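PDB 5I47: RimK domain protein ATP-grasp from Sphaerobacter thermophilus, which probably acts as an ATP-dependent ligase of the RimK-like ATP-grasp family, perhaps adding an amino acid to a carboxylate in a biosynthetic pathway. Local coordinates for residues L89-M93 against K132-V136; L101-P105 against R225-R229; R182-A186 against N253-F257. All coordinates share one frame; numbering follows the deposited sequence.

Interaction 1: residues L89-M93 against K132-V136; sequences LADRM and KSLTV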
loop_
_atom_site.group_PDB
_atom_site.type_symbol
_atom_site.label_atom_id
_atom_site.label_comp_id
_atom_site.label_asym_id
_atom_site.label_seq_id
_atom_site.Cartn_x
_atom_site.Cartn_y
_atom_site.Cartn_z
ATOM N N LEU B 89 8.783 -3.452 5.328
ATOM C CA LEU B 89 9.017 -4.803 4.834
ATOM C C LEU B 89 8.051 -5.158 3.709
ATOM O O LEU B 89 8.399 -5.935 2.815
ATOM C CB LEU B 89 8.892 -5.814 5.974
ATOM C CG LEU B 89 9.654 -5.539 7.268
ATOM C CD1 LEU B 89 9.356 -6.611 8.304
ATOM C CD2 LEU B 89 11.139 -5.460 7.002
ATOM N N ALA B 90 6.844 -4.598 3.733
ATOM C CA ALA B 90 5.822 -4.915 2.747
ATOM C C ALA B 90 5.921 -4.068 1.491
ATOM O O ALA B 90 5.453 -4.499 0.430
ATOM C CB ALA B 90 4.430 -4.733 3.359
ATOM N N ASP B 91 6.523 -2.889 1.584
ATOM C CA ASP B 91 6.530 -1.899 0.509
ATOM C C ASP B 91 7.974 -1.705 0.057
ATOM O O ASP B 91 8.752 -1.011 0.721
ATOM C CB ASP B 91 5.903 -0.592 0.992
ATOM C CG ASP B 91 5.652 0.392 -0.129
ATOM O OD1 ASP B 91 6.294 0.279 -1.192
ATOM O OD2 ASP B 91 4.808 1.291 0.059
ATOM N N ARG B 92 8.328 -2.311 -1.080
ATOM C CA ARG B 92 9.678 -2.155 -1.607
ATOM C C ARG B 92 9.984 -0.704 -1.949
ATOM O O ARG B 92 11.137 -0.271 -1.842
ATOM C CB ARG B 92 9.871 -3.046 -2.836
ATOM C CG ARG B 92 9.742 -4.539 -2.538
ATOM C CD ARG B 92 10.340 -5.411 -3.641
ATOM N NE ARG B 92 10.199 -6.829 -3.323
ATOM C CZ ARG B 92 9.273 -7.624 -3.849
ATOM N NH1 ARG B 92 8.418 -7.150 -4.742
ATOM N NH2 ARG B 92 9.211 -8.897 -3.487
HETATM N N MSE B 93 8.975 0.063 -2.349
HETATM C CA MSE B 93 9.176 1.459 -2.710
HETATM C C MSE B 93 9.506 2.307 -1.485
HETATM O O MSE B 93 10.436 3.118 -1.511
HETATM C CB MSE B 93 7.935 2.013 -3.409
HETATM C CG MSE B 93 8.046 3.477 -3.783
HETATM SE SE MSE B 93 9.375 3.788 -5.181
HETATM C CE MSE B 93 10.710 4.812 -4.178
ATOM N N LYS B 132 10.461 -6.210 -9.648
ATOM C CA LYS B 132 9.882 -6.334 -8.318
ATOM C C LYS B 132 8.646 -5.456 -8.252
ATOM O O LYS B 132 8.727 -4.252 -8.518
ATOM C CB LYS B 132 10.881 -5.922 -7.231
ATOM C CG LYS B 132 12.161 -6.735 -7.182
ATOM C CD LYS B 132 13.075 -6.234 -6.068
ATOM C CE LYS B 132 14.321 -7.101 -5.912
ATOM N NZ LYS B 132 15.158 -6.635 -4.766
ATOM N N SER B 133 7.509 -6.050 -7.905
ATOM C CA SER B 133 6.326 -5.252 -7.616
ATOM C C SER B 133 6.610 -4.308 -6.452
ATOM O O SER B 133 7.406 -4.613 -5.559
ATOM C CB SER B 133 5.141 -6.163 -7.289
ATOM O OG SER B 133 5.514 -7.176 -6.371
ATOM N N LEU B 134 5.957 -3.139 -6.475
ATOM C CA LEU B 134 6.189 -2.143 -5.432
ATOM C C LEU B 134 5.846 -2.689 -4.054
ATOM O O LEU B 134 6.444 -2.275 -3.054
ATOM C CB LEU B 134 5.378 -0.875 -5.706
ATOM C CG LEU B 134 5.530 -0.183 -7.062
ATOM C CD1 LEU B 134 4.911 1.203 -7.025
ATOM C CD2 LEU B 134 6.986 -0.108 -7.478
ATOM N N THR B 135 4.893 -3.612 -3.982
ATOM C CA THR B 135 4.474 -4.244 -2.742
ATOM C C THR B 135 4.771 -5.734 -2.822
ATOM O O THR B 135 4.529 -6.364 -3.857
ATOM C CB THR B 135 2.981 -4.007 -2.488
ATOM O OG1 THR B 135 2.782 -2.648 -2.076
ATOM C CG2 THR B 135 2.443 -4.952 -1.416
ATOM N N VAL B 136 5.315 -6.288 -1.733
ATOM C CA VAL B 136 5.607 -7.717 -1.690
ATOM C C VAL B 136 4.317 -8.497 -1.882
ATOM O O VAL B 136 3.333 -8.297 -1.159
ATOM C CB VAL B 136 6.297 -8.092 -0.370
ATOM C CG1 VAL B 136 6.526 -9.592 -0.309
ATOM C CG2 VAL B 136 7.616 -7.347 -0.230
HETATM O O HOH W 1 6.558 -9.616 -4.917
#
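Residues 89-93 and 132-136 meet through a single backbone bridge, between Asp91 and Thr135, and a set of hydrogen bonds from Arg92, where the joint between helices 83-90 and 92-101 lies against the turn leaving strand 129-133. Val136 N gives a nearly straight bond to Ala90 O (2.8 Å, 164°); on the other side of the bridge, Arg92 N reaches Leu134 O at 2.7 Å, but this bond is bent and weak. Asp91 leaves the first helix and N-caps the second: its OD1 takes a weak bond from Met93 N and another hydrogen bond from Ala94 N. Arg92 then reaches over the turn. Its CG stands beside the backbone N (chi1 -63°) and the chain runs extended to NE, which carries the guanidinium to Ser133. There NH1 donates to Ser133 O at 2.9 Å, in the carbonyl plane and on a lone pair, and weakly to Ser133 OG at 3.3 Å. Ser133 OG in turn donates to Thr135 O (2.8 Å), so the serine ties the turn together while lying beside the arginine. A water joins NH1 to the same hydroxyl. Val136 CG2 lies over one guanidinium face, offset toward its rim, 3.9 Å from Arg92 NH2. On the opposite side comes the aliphatic part of Lys132, which crosses the arginine at about a right angle, with Lys132 CB 3.7 Å from Arg92 CD; the lysine's NZ goes on to Gln170. Selenomethionine Met93 and Leu134 touch loosely, and both pack on Val67 of the second subunit. Strand 129-133 and its antiparallel neighbour 143-145 are joined by the kind of turn that in ATP-grasp enzymes commonly bears the mobile phosphate-binding loop, and the contact lies at the start of that turn.

Interaction 2: residues L101-P105 against R225-R229; sequences LADIP and RIIER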
loop_
_atom_site.group_PDB
_atom_site.type_symbol
_atom_site.label_atom_id
_atom_site.label_comp_id
_atom_site.label_asym_id
_atom_site.label_seq_id
_atom_site.Cartn_x
_atom_site.Cartn_y
_atom_site.Cartn_z
ATOM N N LEU B 101 17.587 7.665 1.606
ATOM C CA LEU B 101 17.712 8.805 2.510
ATOM C C LEU B 101 18.655 8.518 3.672
ATOM O O LEU B 101 19.223 9.455 4.237
ATOM C CB LEU B 101 16.337 9.216 3.040
ATOM C CG LEU B 101 15.439 9.945 2.042
ATOM C CD1 LEU B 101 14.029 10.043 2.573
ATOM C CD2 LEU B 101 15.989 11.328 1.742
ATOM N N ALA B 102 18.832 7.250 4.040
ATOM C CA ALA B 102 19.759 6.851 5.092
ATOM C C ALA B 102 21.177 6.631 4.586
ATOM O O ALA B 102 22.038 6.224 5.371
ATOM C CB ALA B 102 19.263 5.575 5.778
ATOM N N ASP B 103 21.430 6.879 3.299
ATOM C CA ASP B 103 22.751 6.695 2.689
ATOM C C ASP B 103 23.238 5.254 2.822
ATOM O O ASP B 103 24.423 4.995 3.036
ATOM C CB ASP B 103 23.774 7.668 3.276
ATOM C CG ASP B 103 24.984 7.845 2.385
ATOM O OD1 ASP B 103 24.824 7.805 1.148
ATOM O OD2 ASP B 103 26.095 8.021 2.926
ATOM N N ILE B 104 22.322 4.306 2.692
ATOM C CA ILE B 104 22.645 2.882 2.714
ATOM C C ILE B 104 22.659 2.376 1.275
ATOM O O ILE B 104 21.694 2.624 0.538
ATOM C CB ILE B 104 21.647 2.083 3.571
ATOM C CG1 ILE B 104 21.815 2.458 5.047
ATOM C CG2 ILE B 104 21.838 0.586 3.367
ATOM C CD1 ILE B 104 20.913 1.695 5.988
ATOM N N PRO B 105 23.717 1.691 0.838
ATOM C CA PRO B 105 23.820 1.308 -0.578
ATOM C C PRO B 105 22.746 0.307 -0.981
ATOM O O PRO B 105 22.488 -0.673 -0.277
ATOM C CB PRO B 105 25.222 0.700 -0.679
ATOM C CG PRO B 105 25.551 0.277 0.716
ATOM C CD PRO B 105 24.907 1.293 1.605
ATOM N N ARG B 225 24.014 0.161 11.472
ATOM C CA ARG B 225 23.420 1.344 10.862
ATOM C C ARG B 225 21.970 1.091 10.477
ATOM O O ARG B 225 21.118 1.971 10.636
ATOM C CB ARG B 225 24.219 1.771 9.636
ATOM C CG ARG B 225 25.619 2.252 9.928
ATOM C CD ARG B 225 26.194 2.899 8.689
ATOM N NE ARG B 225 25.360 4.010 8.240
ATOM C CZ ARG B 225 25.314 4.449 6.987
ATOM N NH1 ARG B 225 26.046 3.862 6.049
ATOM N NH2 ARG B 225 24.529 5.468 6.669
ATOM N N ILE B 226 21.678 -0.105 9.961
ATOM C CA ILE B 226 20.312 -0.434 9.567
ATOM C C ILE B 226 19.385 -0.390 10.773
ATOM O O ILE B 226 18.290 0.181 10.710
ATOM C CB ILE B 226 20.279 -1.805 8.867
ATOM C CG1 ILE B 226 20.965 -1.708 7.503
ATOM C CG2 ILE B 226 18.850 -2.305 8.737
ATOM C CD1 ILE B 226 21.092 -3.034 6.785
ATOM N N ILE B 227 19.814 -0.970 11.895
ATOM C CA ILE B 227 19.008 -0.909 13.111
ATOM C C ILE B 227 18.827 0.538 13.562
ATOM O O ILE B 227 17.735 0.942 13.981
ATOM C CB ILE B 227 19.645 -1.780 14.210
ATOM C CG1 ILE B 227 19.669 -3.245 13.778
ATOM C CG2 ILE B 227 18.893 -1.636 15.525
ATOM C CD1 ILE B 227 20.425 -4.137 14.732
ATOM N N GLU B 228 19.888 1.345 13.463
ATOM C CA GLU B 228 19.829 2.729 13.932
ATOM C C GLU B 228 18.852 3.561 13.111
ATOM O O GLU B 228 18.116 4.386 13.664
ATOM C CB GLU B 228 21.222 3.359 13.883
ATOM C CG GLU B 228 22.038 3.215 15.154
ATOM C CD GLU B 228 21.432 3.979 16.316
ATOM O OE1 GLU B 228 20.859 3.324 17.218
ATOM O OE2 GLU B 228 21.516 5.232 16.316
ATOM N N ARG B 229 18.833 3.364 11.792
ATOM C CA ARG B 229 18.042 4.188 10.886
ATOM C C ARG B 229 16.683 3.583 10.554
ATOM O O ARG B 229 15.678 4.300 10.540
ATOM C CB ARG B 229 18.821 4.431 9.590
ATOM C CG ARG B 229 20.117 5.191 9.791
ATOM C CD ARG B 229 19.863 6.615 10.277
ATOM N NE ARG B 229 21.102 7.261 10.705
ATOM C CZ ARG B 229 21.469 7.404 11.975
ATOM N NH1 ARG B 229 20.683 6.962 12.949
ATOM N NH2 ARG B 229 22.620 7.992 12.273
#
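Ile104 and Ile226 form the close-packed half of this contact, while Arg225 reaches across its solvent side and Arg229 contributes only the base of its side chain. Ile104 CD1 meets Ile226 CG1 at 3.7 Å, the two side chains crossing at about a right angle. In Ile104 the CG1 branch lies beside the backbone N and the chain is straight beyond it (chi1 -68°, chi2 -178°), which brings the terminal methyl to helix 216-230 although CB itself leaves the backbone neither toward nor away from it. Val248 of strand 246-253 touches both isoleucines, and Tyr235 and Val237 of the adjoining strand touch Ile226, so the pair belongs to the hydrophobic layer between helix and sheet. Pro105 continues the link by a backbone hydrogen bond with Val248. One turn further along the helix the fit is already looser, with Ala102 CB 4.0 Å from Arg229 CB and only aliphatic carbons meeting. Arg225 bends at chi3 (58°) and lays its guanidinium at the end of helix 92-101. Ile104 CG1 lies over one face, near the rim, 4.4 Å from Arg225 NH2. Asp103 O sits near the guanidinium plane, at its edge, but 3.6 Å from Arg225 NH1. Ala102 O comes to 2.9 Å of Arg225 NH2 from an oblique direction, and the poor angle rules out a hydrogen bond. Asp103 OD2, 4.8 Å from Arg225 NH2, adds no more than a distant opposite charge. With no hydrogen bond across the two segments, the surface half probably gains only a weak attraction between guanidinium and nearby oxygens, while the buried half is apolar packing. Asp103, with positive phi, ends its helix in a Schellman motif; a Schellman-capped helix end resting on a helix that covers an antiparallel sheet fits the layered alpha/beta architecture of the ATP-grasp domain.

Interaction 3: residues R182-A186 against N253-F257; sequences RLVVA and NLVDF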
loop_
_atom_site.group_PDB
_atom_site.type_symbol
_atom_site.label_atom_id
_atom_site.label_comp_id
_atom_site.label_asym_id
_atom_site.label_seq_id
_atom_site.Cartn_x
_atom_site.Cartn_y
_atom_site.Cartn_z
ATOM N N ARG B 182 22.776 -12.838 4.815
ATOM C CA ARG B 182 21.499 -12.555 5.462
ATOM C C ARG B 182 21.782 -12.078 6.881
ATOM O O ARG B 182 22.255 -12.858 7.716
ATOM C CB ARG B 182 20.612 -13.798 5.467
ATOM C CG ARG B 182 19.326 -13.656 6.243
ATOM C CD ARG B 182 18.944 -14.993 6.856
ATOM N NE ARG B 182 17.517 -15.078 7.139
ATOM C CZ ARG B 182 16.972 -15.985 7.939
ATOM N NH1 ARG B 182 17.738 -16.880 8.546
ATOM N NH2 ARG B 182 15.662 -15.989 8.140
ATOM N N LEU B 183 21.502 -10.801 7.153
ATOM C CA LEU B 183 21.725 -10.206 8.469
ATOM C C LEU B 183 20.469 -10.395 9.310
ATOM O O LEU B 183 19.418 -9.821 9.002
ATOM C CB LEU B 183 22.068 -8.724 8.348
ATOM C CG LEU B 183 23.195 -8.291 7.410
ATOM C CD1 LEU B 183 23.280 -6.772 7.367
ATOM C CD2 LEU B 183 24.520 -8.889 7.844
ATOM N N VAL B 184 20.576 -11.183 10.376
ATOM C CA VAL B 184 19.431 -11.502 11.226
ATOM C C VAL B 184 19.386 -10.519 12.388
ATOM O O VAL B 184 20.288 -10.500 13.232
ATOM C CB VAL B 184 19.501 -12.949 11.739
ATOM C CG1 VAL B 184 18.387 -13.208 12.744
ATOM C CG2 VAL B 184 19.418 -13.928 10.580
ATOM N N VAL B 185 18.332 -9.710 12.437
ATOM C CA VAL B 185 18.098 -8.778 13.533
ATOM C C VAL B 185 16.960 -9.341 14.371
ATOM O O VAL B 185 15.815 -9.429 13.907
ATOM C CB VAL B 185 17.775 -7.370 13.024
ATOM C CG1 VAL B 185 17.561 -6.416 14.192
ATOM C CG2 VAL B 185 18.891 -6.878 12.114
ATOM N N ALA B 186 17.271 -9.736 15.601
ATOM C CA ALA B 186 16.300 -10.344 16.506
ATOM C C ALA B 186 15.950 -9.350 17.608
ATOM O O ALA B 186 16.281 -9.530 18.782
ATOM C CB ALA B 186 16.851 -11.657 17.080
ATOM N N ASN B 253 10.500 -10.165 7.033
ATOM C CA ASN B 253 10.216 -10.548 8.409
ATOM C C ASN B 253 11.046 -11.766 8.796
ATOM O O ASN B 253 11.314 -12.649 7.976
ATOM C CB ASN B 253 8.726 -10.850 8.587
ATOM C CG ASN B 253 8.317 -10.926 10.046
ATOM O OD1 ASN B 253 8.973 -10.357 10.914
ATOM N ND2 ASN B 253 7.228 -11.628 10.320
ATOM N N LEU B 254 11.464 -11.807 10.064
ATOM C CA LEU B 254 12.266 -12.924 10.567
ATOM C C LEU B 254 11.348 -14.126 10.770
ATOM O O LEU B 254 10.850 -14.402 11.865
ATOM C CB LEU B 254 12.986 -12.547 11.855
ATOM C CG LEU B 254 13.966 -13.604 12.364
ATOM C CD1 LEU B 254 15.058 -13.852 11.335
ATOM C CD2 LEU B 254 14.567 -13.196 13.701
ATOM N N VAL B 255 11.118 -14.851 9.678
ATOM C CA VAL B 255 10.263 -16.033 9.707
ATOM C C VAL B 255 11.067 -17.288 10.011
ATOM O O VAL B 255 10.663 -18.112 10.836
ATOM C CB VAL B 255 9.497 -16.164 8.374
ATOM C CG1 VAL B 255 8.711 -17.460 8.342
ATOM C CG2 VAL B 255 8.568 -14.976 8.173
ATOM N N ASP B 256 12.217 -17.448 9.358
ATOM C CA ASP B 256 13.078 -18.611 9.545
ATOM C C ASP B 256 14.285 -18.205 10.383
ATOM O O ASP B 256 15.198 -17.540 9.883
ATOM C CB ASP B 256 13.533 -19.179 8.201
ATOM C CG ASP B 256 12.435 -19.176 7.162
ATOM O OD1 ASP B 256 11.297 -19.577 7.490
ATOM O OD2 ASP B 256 12.711 -18.764 6.014
ATOM N N PHE B 257 14.292 -18.599 11.655
ATOM C CA PHE B 257 15.506 -18.558 12.462
ATOM C C PHE B 257 15.847 -19.948 12.989
ATOM O O PHE B 257 16.430 -20.095 14.065
ATOM C CB PHE B 257 15.398 -17.536 13.595
ATOM C CG PHE B 257 14.221 -17.735 14.511
ATOM C CD1 PHE B 257 14.339 -18.502 15.659
ATOM C CD2 PHE B 257 13.013 -17.111 14.251
ATOM C CE1 PHE B 257 13.266 -18.664 16.516
ATOM C CE2 PHE B 257 11.934 -17.273 15.101
ATOM C CZ PHE B 257 12.062 -18.048 16.235
HETATM O O HOH W 2 13.373 -14.922 6.800
#
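The Arg182 guanidinium meets Asp256 O at its edge, near its own plane, and water 2 also lies in that plane; Leu254 CD1 approaches obliquely, and Tyr209 adds a cation-pi contact. The setting is the antiparallel sheet of the ATP-grasp domain, where strand 180-187 faces the loop that follows strand 246-253. NH1 and NH2 fork around the single carbonyl oxygen: Arg182 NH1 donates weakly to Asp256 O at 2.9 Å (125°), and Arg182 NH2 is modelled at 2.4 Å from the same oxygen, too short to be taken literally in a poorly ordered residue. A salt bridge to Glu194 occupies NH1 as well, which probably helps fix the rotation of the group. Asp256's own carboxylate is not the partner; its OD2 stays 4.6 Å from Arg182 NH2, well out of the guanidinium plane.

Leu254, the centre of an inverse gamma turn, points at the strand. With its CG trans to the backbone N (chi1 -174°), it places CD1 3.7 Å from Val184 CG1, while CD2 lies near Ala186; Ile271 of helix 267-275 packs on it too. Replacing Leu254 with an alanine would probably open a gap beside Val184 and Ala186 and leave Ile271 short of a neighbour. Water 2 accepts from Arg182 NH2 at 2.9 Å and donates to Asn253 O at 3.3 Å.

Strand 246-253 is the common thread: its Val251 touches Leu89 of interaction 1, its Val248 packs against interaction 2, and its last residue opens the loop of interaction 3. Interactions 1 and 3, centres 18 Å apart, touch where Leu89 CD1 lies 3.9 Å from Asn253 N. Interactions 2 and 3, 17 Å apart between centres, meet through Ile227 CD1 and Val185 CG1 at 3.7 Å. Interactions 1 and 2 do not touch, their nearest atoms being about 9 Å apart, but helix 92-101 runs from one to the other. Its two ends thus lie by different antiparallel sheets, between which ATP-grasp enzymes hold their nucleotide.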